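Purine nucleoside phosphorylase (PDB 6B37) catalyses the reversible phosphorolysis of purine nucleosides such as inosine and guanosine, releasing the free base and ribose 1-phosphate. Local coordinates at residues A[120-125]-A[217-222]; A[194-199]-A[222-227]. One frame throughout, in Å; residues are numbered along the deposited sequence.

Contact 1 of 2, residues A[120-125]-A[217-222]. With CGD (1,3-benzothiazol-2-ol), chain H.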
ATOM      1  N   GLY A 120     -14.128 -10.065 -10.035  1.00 20.03           N
ATOM      2  CA  GLY A 120     -13.842 -11.504  -9.938  1.00 22.23           C
ATOM      3  C   GLY A 120     -14.502 -12.121  -8.711  1.00 21.88           C
ATOM      4  O   GLY A 120     -14.562 -11.505  -7.641  1.00 22.25           O
ATOM      5  N   GLY A 121     -14.971 -13.358  -8.855  1.00 22.63           N
ATOM      6  CA  GLY A 121     -15.596 -14.041  -7.736  1.00 23.55           C
ATOM      7  C   GLY A 121     -14.582 -14.787  -6.883  1.00 23.61           C
ATOM      8  O   GLY A 121     -13.717 -15.501  -7.402  1.00 25.22           O
ATOM      9  N   ILE A 122     -14.729 -14.658  -5.556  1.00 21.60           N
ATOM     10  CA  ILE A 122     -13.898 -15.355  -4.577  1.00 23.54           C
ATOM     11  C   ILE A 122     -14.713 -16.397  -3.791  1.00 24.69           C
ATOM     12  O   ILE A 122     -14.318 -17.564  -3.671  1.00 29.05           O
ATOM     13  CB  ILE A 122     -13.230 -14.334  -3.619  1.00 23.61           C
ATOM     14  CG1 ILE A 122     -12.337 -13.324  -4.374  1.00 24.53           C
ATOM     15  CG2 ILE A 122     -12.411 -15.035  -2.545  1.00 27.03           C
ATOM     16  CD1 ILE A 122     -11.101 -13.932  -5.078  1.00 25.34           C
ATOM     17  N   ASN A 123     -15.856 -15.982  -3.252  1.00 27.24           N
ATOM     18  CA  ASN A 123     -16.780 -16.887  -2.576  1.00 29.44           C
ATOM     19  C   ASN A 123     -17.147 -18.056  -3.490  1.00 28.49           C
ATOM     20  O   ASN A 123     -17.441 -17.859  -4.672  1.00 29.27           O
ATOM     21  CB  ASN A 123     -18.040 -16.105  -2.176  1.00 33.21           C
ATOM     22  CG  ASN A 123     -18.987 -16.899  -1.283  1.00 39.34           C
ATOM     23  OD1 ASN A 123     -19.520 -17.928  -1.686  1.00 43.33           O
ATOM     24  ND2 ASN A 123     -19.218 -16.401  -0.065  1.00 42.24           N
ATOM     25  N   ARG A 124     -17.178 -19.269  -2.919  1.00 32.30           N
ATOM     26  CA  ARG A 124     -17.459 -20.469  -3.710  1.00 32.14           C
ATOM     27  C   ARG A 124     -18.887 -20.527  -4.242  1.00 33.73           C
ATOM     28  O   ARG A 124     -19.155 -21.328  -5.139  1.00 40.47           O
ATOM     29  CB  ARG A 124     -17.154 -21.724  -2.891  1.00 45.30           C
ATOM     30  CG  ARG A 124     -15.695 -22.137  -3.020  1.00 63.14           C
ATOM     31  CD  ARG A 124     -15.306 -23.284  -2.113  1.00 74.07           C
ATOM     32  NE  ARG A 124     -13.859 -23.302  -1.901  1.00 70.79           N
ATOM     33  CZ  ARG A 124     -12.968 -23.756  -2.782  1.00 70.01           C
ATOM     34  NH1 ARG A 124     -13.355 -24.241  -3.964  1.00 55.87           N
ATOM     35  NH2 ARG A 124     -11.677 -23.719  -2.476  1.00 68.65           N
ATOM     36  N   LYS A 125     -19.811 -19.719  -3.719  1.00 35.84           N
ATOM     37  CA  LYS A 125     -21.180 -19.713  -4.228  1.00 37.91           C
ATOM     38  C   LYS A 125     -21.347 -18.870  -5.492  1.00 38.09           C
ATOM     39  O   LYS A 125     -22.448 -18.844  -6.061  1.00 41.04           O
ATOM     40  CB  LYS A 125     -22.143 -19.177  -3.159  1.00 45.10           C
ATOM     41  CG  LYS A 125     -22.318 -20.083  -1.957  1.00 54.77           C
ATOM     42  CD  LYS A 125     -23.189 -19.425  -0.895  1.00 69.22           C
ATOM     43  CE  LYS A 125     -24.650 -19.331  -1.328  1.00 72.45           C
ATOM     44  NZ  LYS A 125     -25.498 -18.582  -0.341  1.00 74.08           N
ATOM     45  N   ASP A 217     -15.474 -11.630  -0.658  1.00 24.17           N
ATOM     46  CA  ASP A 217     -16.380 -12.354  -1.540  1.00 23.50           C
ATOM     47  C   ASP A 217     -16.150 -12.076  -3.025  1.00 24.53           C
ATOM     48  O   ASP A 217     -16.363 -12.974  -3.852  1.00 24.43           O
ATOM     49  CB  ASP A 217     -17.840 -12.033  -1.180  1.00 26.18           C
ATOM     50  CG  ASP A 217     -18.191 -12.475   0.243  1.00 32.18           C
ATOM     51  OD1 ASP A 217     -18.014 -13.681   0.543  1.00 39.71           O
ATOM     52  OD2 ASP A 217     -18.617 -11.632   1.067  1.00 27.32           O
ATOM     53  N   VAL A 218     -15.717 -10.858  -3.371  1.00 21.37           N
ATOM     54  CA  VAL A 218     -15.431 -10.438  -4.742  1.00 20.31           C
ATOM     55  C   VAL A 218     -14.206  -9.529  -4.705  1.00 22.06           C
ATOM     56  O   VAL A 218     -13.845  -8.983  -3.654  1.00 19.71           O
ATOM     57  CB  VAL A 218     -16.618  -9.713  -5.423  1.00 20.53           C
ATOM     58  CG1 VAL A 218     -17.918 -10.525  -5.301  1.00 28.38           C
ATOM     59  CG2 VAL A 218     -16.845  -8.316  -4.874  1.00 25.04           C
ATOM     60  N   VAL A 219     -13.594  -9.328  -5.879  1.00 20.30           N
ATOM     61  CA  VAL A 219     -12.411  -8.462  -6.014  1.00 19.71           C
ATOM     62  C   VAL A 219     -12.528  -7.610  -7.283  1.00 19.64           C
ATOM     63  O   VAL A 219     -12.834  -8.123  -8.369  1.00 20.36           O
ATOM     64  CB  VAL A 219     -11.090  -9.283  -5.987  1.00 19.75           C
ATOM     65  CG1 VAL A 219     -11.033 -10.384  -7.044  1.00 21.57           C
ATOM     66  CG2 VAL A 219      -9.871  -8.367  -6.065  1.00 22.20           C
ATOM     67  N   GLY A 220     -12.243  -6.305  -7.153  1.00 17.48           N
ATOM     68  CA  GLY A 220     -12.288  -5.398  -8.296  1.00 18.89           C
ATOM     69  C   GLY A 220     -11.303  -4.247  -8.169  1.00 17.09           C
ATOM     70  O   GLY A 220     -10.695  -4.056  -7.110  1.00 18.77           O
ATOM     71  N   MET A 221     -11.190  -3.438  -9.237  1.00 19.55           N
ATOM     72  CA  MET A 221     -10.206  -2.346  -9.295  1.00 17.17           C
ATOM     73  C   MET A 221     -10.821  -0.950  -9.265  1.00 19.99           C
ATOM     74  O   MET A 221     -10.142   0.024  -9.633  1.00 21.28           O
ATOM     75  CB  MET A 221      -9.334  -2.432 -10.564  1.00 22.71           C
ATOM     76  CG  MET A 221      -8.601  -3.708 -10.794  1.00 22.88           C
ATOM     77  SD  MET A 221      -7.839  -3.731 -12.470  1.00 19.40           S
ATOM     78  CE  MET A 221      -7.401  -5.469 -12.536  1.00 20.98           C
ATOM     79  N   SER A 222     -12.090  -0.813  -8.882  1.00 18.90           N
ATOM     80  CA  SER A 222     -12.762   0.485  -8.919  1.00 19.70           C
ATOM     81  C   SER A 222     -13.605   0.642  -7.645  1.00 18.99           C
ATOM     82  O   SER A 222     -13.437  -0.085  -6.666  1.00 19.75           O
ATOM     83  CB  SER A 222     -13.633   0.604 -10.173  1.00 21.83           C
ATOM     84  OG  SER A 222     -14.779  -0.240 -10.059  1.00 24.87           O
TER
HETATM   85  C4  CGD H 307     -13.069  -9.319 -13.601  1.00 30.79           C
HETATM   86  C5  CGD H 307     -12.786  -8.196 -13.274  1.00 31.95           C
HETATM   87  C6  CGD H 307     -11.782  -7.769 -12.279  1.00 23.84           C
HETATM   88  C3  CGD H 307     -12.642 -10.226 -13.241  1.00 28.84           C
HETATM   89  C2  CGD H 307     -11.783 -10.321 -12.429  1.00 38.40           C
HETATM   90  C1  CGD H 307     -11.135  -9.205 -11.719  1.00 24.07           C
HETATM   91  O   CGD H 307      -9.186  -6.815  -9.667  1.00 28.13           O
HETATM   92  C   CGD H 307     -10.056  -7.391 -10.572  1.00 19.06           C
HETATM   93  S   CGD H 307     -11.097  -6.539 -11.554  1.00 25.74           S
HETATM   94  N   CGD H 307     -10.048  -8.900 -10.662  1.00 23.75           N

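Contact 2 of 2, residues A[194-199]-A[222-227]. With CGD (1,3-benzothiazol-2-ol), chain H.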
ATOM      1  N   TYR A 194     -16.535  -6.574  -0.872  1.00 21.90           N
ATOM      2  CA  TYR A 194     -15.701  -6.222  -2.033  1.00 20.10           C
ATOM      3  C   TYR A 194     -14.272  -5.853  -1.618  1.00 19.67           C
ATOM      4  O   TYR A 194     -14.076  -4.911  -0.844  1.00 19.30           O
ATOM      5  CB  TYR A 194     -16.330  -5.049  -2.766  1.00 21.60           C
ATOM      6  CG  TYR A 194     -15.665  -4.520  -4.019  1.00 18.86           C
ATOM      7  CD1 TYR A 194     -16.137  -4.860  -5.272  1.00 18.92           C
ATOM      8  CD2 TYR A 194     -14.639  -3.593  -3.945  1.00 20.62           C
ATOM      9  CE1 TYR A 194     -15.580  -4.331  -6.428  1.00 19.44           C
ATOM     10  CE2 TYR A 194     -14.086  -3.062  -5.092  1.00 19.03           C
ATOM     11  CZ  TYR A 194     -14.545  -3.434  -6.330  1.00 20.49           C
ATOM     12  OH  TYR A 194     -14.048  -2.898  -7.490  1.00 21.26           O
ATOM     13  N   ALA A 195     -13.289  -6.598  -2.145  1.00 19.57           N
ATOM     14  CA  ALA A 195     -11.876  -6.274  -1.973  1.00 18.37           C
ATOM     15  C   ALA A 195     -11.422  -5.344  -3.091  1.00 18.77           C
ATOM     16  O   ALA A 195     -11.603  -5.655  -4.267  1.00 18.49           O
ATOM     17  CB  ALA A 195     -11.037  -7.550  -2.008  1.00 23.00           C
ATOM     18  N   PHE A 196     -10.813  -4.211  -2.734  1.00 18.36           N
ATOM     19  CA  PHE A 196     -10.248  -3.261  -3.704  1.00 17.61           C
ATOM     20  C   PHE A 196      -8.788  -3.625  -3.991  1.00 17.68           C
ATOM     21  O   PHE A 196      -7.927  -3.472  -3.109  1.00 17.55           O
ATOM     22  CB  PHE A 196     -10.370  -1.842  -3.150  1.00 17.15           C
ATOM     23  CG  PHE A 196      -9.813  -0.742  -4.046  1.00 19.07           C
ATOM     24  CD1 PHE A 196      -9.706  -0.896  -5.411  1.00 20.35           C
ATOM     25  CD2 PHE A 196      -9.465   0.511  -3.483  1.00 16.85           C
ATOM     26  CE1 PHE A 196      -9.189   0.127  -6.235  1.00 20.35           C
ATOM     27  CE2 PHE A 196      -8.971   1.525  -4.290  1.00 16.83           C
ATOM     28  CZ  PHE A 196      -8.844   1.350  -5.675  1.00 18.38           C
ATOM     29  N   ASN A 197      -8.549  -4.205  -5.177  1.00 18.17           N
ATOM     30  CA  ASN A 197      -7.224  -4.433  -5.772  1.00 17.34           C
ATOM     31  C   ASN A 197      -6.855  -3.197  -6.582  1.00 17.09           C
ATOM     32  O   ASN A 197      -7.521  -2.881  -7.576  1.00 17.29           O
ATOM     33  CB  ASN A 197      -7.295  -5.687  -6.660  1.00 17.68           C
ATOM     34  CG  ASN A 197      -6.087  -5.858  -7.587  1.00 18.49           C
ATOM     35  OD1 ASN A 197      -4.979  -5.408  -7.279  1.00 20.26           O
ATOM     36  ND2 ASN A 197      -6.297  -6.536  -8.724  1.00 19.53           N
ATOM     37  N   GLY A 198      -5.792  -2.488  -6.188  1.00 16.41           N
ATOM     38  CA  GLY A 198      -5.436  -1.282  -6.927  1.00 17.82           C
ATOM     39  C   GLY A 198      -5.224  -1.480  -8.420  1.00 17.68           C
ATOM     40  O   GLY A 198      -5.549  -0.589  -9.226  1.00 20.33           O
ATOM     41  N   GLY A 199      -4.702  -2.639  -8.831  1.00 16.73           N
ATOM     42  CA  GLY A 199      -4.575  -2.961 -10.257  1.00 17.04           C
ATOM     43  C   GLY A 199      -3.333  -2.337 -10.902  1.00 16.76           C
ATOM     44  O   GLY A 199      -2.503  -1.689 -10.217  1.00 17.99           O
ATOM     45  N   SER A 222     -12.090  -0.813  -8.882  1.00 18.90           N
ATOM     46  CA  SER A 222     -12.762   0.485  -8.919  1.00 19.70           C
ATOM     47  C   SER A 222     -13.605   0.642  -7.645  1.00 18.99           C
ATOM     48  O   SER A 222     -13.437  -0.085  -6.666  1.00 19.75           O
ATOM     49  CB  SER A 222     -13.633   0.604 -10.173  1.00 21.83           C
ATOM     50  OG  SER A 222     -14.779  -0.240 -10.059  1.00 24.87           O
ATOM     51  N   THR A 223     -14.517   1.618  -7.683  1.00 20.11           N
ATOM     52  CA  THR A 223     -15.694   1.739  -6.818  1.00 19.73           C
ATOM     53  C   THR A 223     -15.366   2.260  -5.405  1.00 20.86           C
ATOM     54  O   THR A 223     -15.949   3.276  -4.969  1.00 19.24           O
ATOM     55  CB  THR A 223     -16.464   0.409  -6.793  1.00 20.02           C
ATOM     56  OG1 THR A 223     -16.925   0.138  -8.127  1.00 20.87           O
ATOM     57  CG2 THR A 223     -17.709   0.500  -5.892  1.00 21.62           C
ATOM     58  N   VAL A 224     -14.443   1.625  -4.668  1.00 19.16           N
ATOM     59  CA  VAL A 224     -14.162   2.067  -3.285  1.00 17.33           C
ATOM     60  C   VAL A 224     -13.740   3.532  -3.194  1.00 17.61           C
ATOM     61  O   VAL A 224     -14.188   4.224  -2.246  1.00 18.70           O
ATOM     62  CB  VAL A 224     -13.174   1.087  -2.620  1.00 18.94           C
ATOM     63  CG1 VAL A 224     -12.602   1.585  -1.283  1.00 20.13           C
ATOM     64  CG2 VAL A 224     -13.888  -0.268  -2.376  1.00 19.36           C
ATOM     65  N   PRO A 225     -12.905   4.088  -4.091  1.00 17.66           N
ATOM     66  CA  PRO A 225     -12.574   5.544  -3.973  1.00 16.87           C
ATOM     67  C   PRO A 225     -13.805   6.443  -4.059  1.00 16.53           C
ATOM     68  O   PRO A 225     -13.949   7.363  -3.212  1.00 17.91           O
ATOM     69  CB  PRO A 225     -11.585   5.770  -5.128  1.00 19.34           C
ATOM     70  CG  PRO A 225     -10.911   4.365  -5.271  1.00 18.81           C
ATOM     71  CD  PRO A 225     -12.077   3.428  -5.138  1.00 17.62           C
ATOM     72  N   GLU A 226     -14.696   6.192  -5.030  1.00 20.10           N
ATOM     73  CA  GLU A 226     -15.922   6.998  -5.172  1.00 18.10           C
ATOM     74  C   GLU A 226     -16.853   6.817  -3.980  1.00 19.94           C
ATOM     75  O   GLU A 226     -17.501   7.782  -3.546  1.00 20.72           O
ATOM     76  CB  GLU A 226     -16.678   6.650  -6.459  1.00 25.85           C
ATOM     77  CG  GLU A 226     -15.937   6.816  -7.739  1.00 30.30           C
ATOM     78  CD  GLU A 226     -15.316   5.511  -8.192  1.00 33.25           C
ATOM     79  OE1 GLU A 226     -14.399   5.064  -7.529  1.00 25.84           O
ATOM     80  OE2 GLU A 226     -15.762   4.911  -9.198  1.00 49.05           O
ATOM     81  N   VAL A 227     -17.001   5.576  -3.487  1.00 19.32           N
ATOM     82  CA  VAL A 227     -17.823   5.319  -2.296  1.00 17.79           C
ATOM     83  C   VAL A 227     -17.344   6.157  -1.114  1.00 17.79           C
ATOM     84  O   VAL A 227     -18.167   6.753  -0.392  1.00 19.10           O
ATOM     85  CB  VAL A 227     -17.822   3.818  -1.934  1.00 19.49           C
ATOM     86  CG1 VAL A 227     -18.496   3.570  -0.573  1.00 20.41           C
ATOM     87  CG2 VAL A 227     -18.557   3.035  -3.015  1.00 24.35           C
TER
HETATM   88  C4  CGD H 307     -13.069  -9.319 -13.601  1.00 30.79           C
HETATM   89  C5  CGD H 307     -12.786  -8.196 -13.274  1.00 31.95           C
HETATM   90  C6  CGD H 307     -11.782  -7.769 -12.279  1.00 23.84           C
HETATM   91  C3  CGD H 307     -12.642 -10.226 -13.241  1.00 28.84           C
HETATM   92  C2  CGD H 307     -11.783 -10.321 -12.429  1.00 38.40           C
HETATM   93  C1  CGD H 307     -11.135  -9.205 -11.719  1.00 24.07           C
HETATM   94  O   CGD H 307      -9.186  -6.815  -9.667  1.00 28.13           O
HETATM   95  C   CGD H 307     -10.056  -7.391 -10.572  1.00 19.06           C
HETATM   96  S   CGD H 307     -11.097  -6.539 -11.554  1.00 25.74           S
HETATM   97  N   CGD H 307     -10.048  -8.900 -10.662  1.00 23.75           N
HETATM   98  O   HOH W   1     -14.584  -3.664 -10.128  1.00 31.32           O

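Contact 1 of 2, residues A[120-125]-A[217-222]
Gly120 and Val219 face each other as an antiparallel hydrogen-bonded pair: Gly120 N gives to Val219 O at 2.9 Å, and Val219 N returns a bond to Gly120 O at 3.0 Å. Gly120 O also receives a CA-H...O contact from Val218 CA, 3.2 Å away. One step on, Gly121 and Val218 form the non-hydrogen-bonded pair, and there the ladder ends. Past it the chain turns, and Asp217 O collects two backbone donors at once, Ile122 N at 2.9 Å and Asn123 N at 3.1 Å. Both come from the same face of the carbonyl, Ile122 N standing 41° out of its plane.

Here a short strand, 218-220, runs antiparallel to the end of strand 112-121 in the central mixed sheet of the phosphorylase superfamily, and the bound 1,3-benzothiazol-2-ol lies against this strand pair, probably in the nucleoside pocket. Gly120 N is 3.4 Å from ligand C2, and just past the end of strand 218-220, Met221 CG is 3.4 Å from the ligand O.

Side chains extend the pairing beyond the strand ends. Asn123 and Asp217 lie alongside each other and point the same way; with CG of Asn123 anti to the backbone N (chi1 -171°), ND2 reaches Asp217 OD1 at 3.0 Å in a nearly straight bond (170°), meeting the carboxylate from above its plane. The other end of the amide is also held: OD1 of Asn123 accepts from Lys125 N, an Asx turn. Asp217 OD2 in turn takes the backbone N of Val193. Ile122 CD1 touches Val219 CG1, and helix 205-213 packs on this apolar pair through Leu212 and Leu211. Met221 also packs on Phe161 of the second subunit.

Contact 2 of 2, residues A[194-199]-A[222-227]
Tyr194 and Ser222 make the polar part of this contact. The backbone N of Ser222 gives a hydrogen bond to Tyr194 OH at 3.2 Å, and a water in the plane of the tyrosine ring, at its edge, is 2.8 Å from the same OH. Just past strand 189-196, Asn197 ND2 donates to the O atom of the bound 1,3-benzothiazol-2-ol, while its OD1 accepts from Gly199 N in an Asx turn.

The apolar part rests on two aromatic rings and the first turn of the helix. Val224 is shared between them: its CG2 lies 3.8 Å from Tyr194 CD2, while its CB approaches Phe196 CD2. The side chains of Pro225 and Phe196 come at each other from opposite directions, Pro225 CG meeting Phe196 CE2 at 3.6 Å. Both rings have CG anti to the backbone N (Phe196 chi1 180°), which carries them out from the strand to the helix.

Thr223 sits at the N-cap position, but its side chain makes no capping bond; OG1 is hydrogen-bonded instead to Asn117. The start of helix 224-232 packs on side chains from strands 112-121, 131-139, 189-196 and 236-246 of the same sheet.

The two contacts illustrate how one short strand can serve both its neighbours in a sheet. Strand 218-220 pairs antiparallel with strand 112-121 in contact 1 and runs parallel to strand 189-196 of contact 2, where Val218 O lies 2.9 Å from Ala195 N and Gly220 O lies 2.9 Å from Asn197 N, both probable hydrogen bonds. The contact centres are about 12 Å apart, and Ser222 belongs to both as the chain passes from strand to helix 224-232. The ligand bridges them: Val219 O of contact 1 is 3.6 Å from its C atom, while contact 2 supplies the hydrogen bond from Asn197.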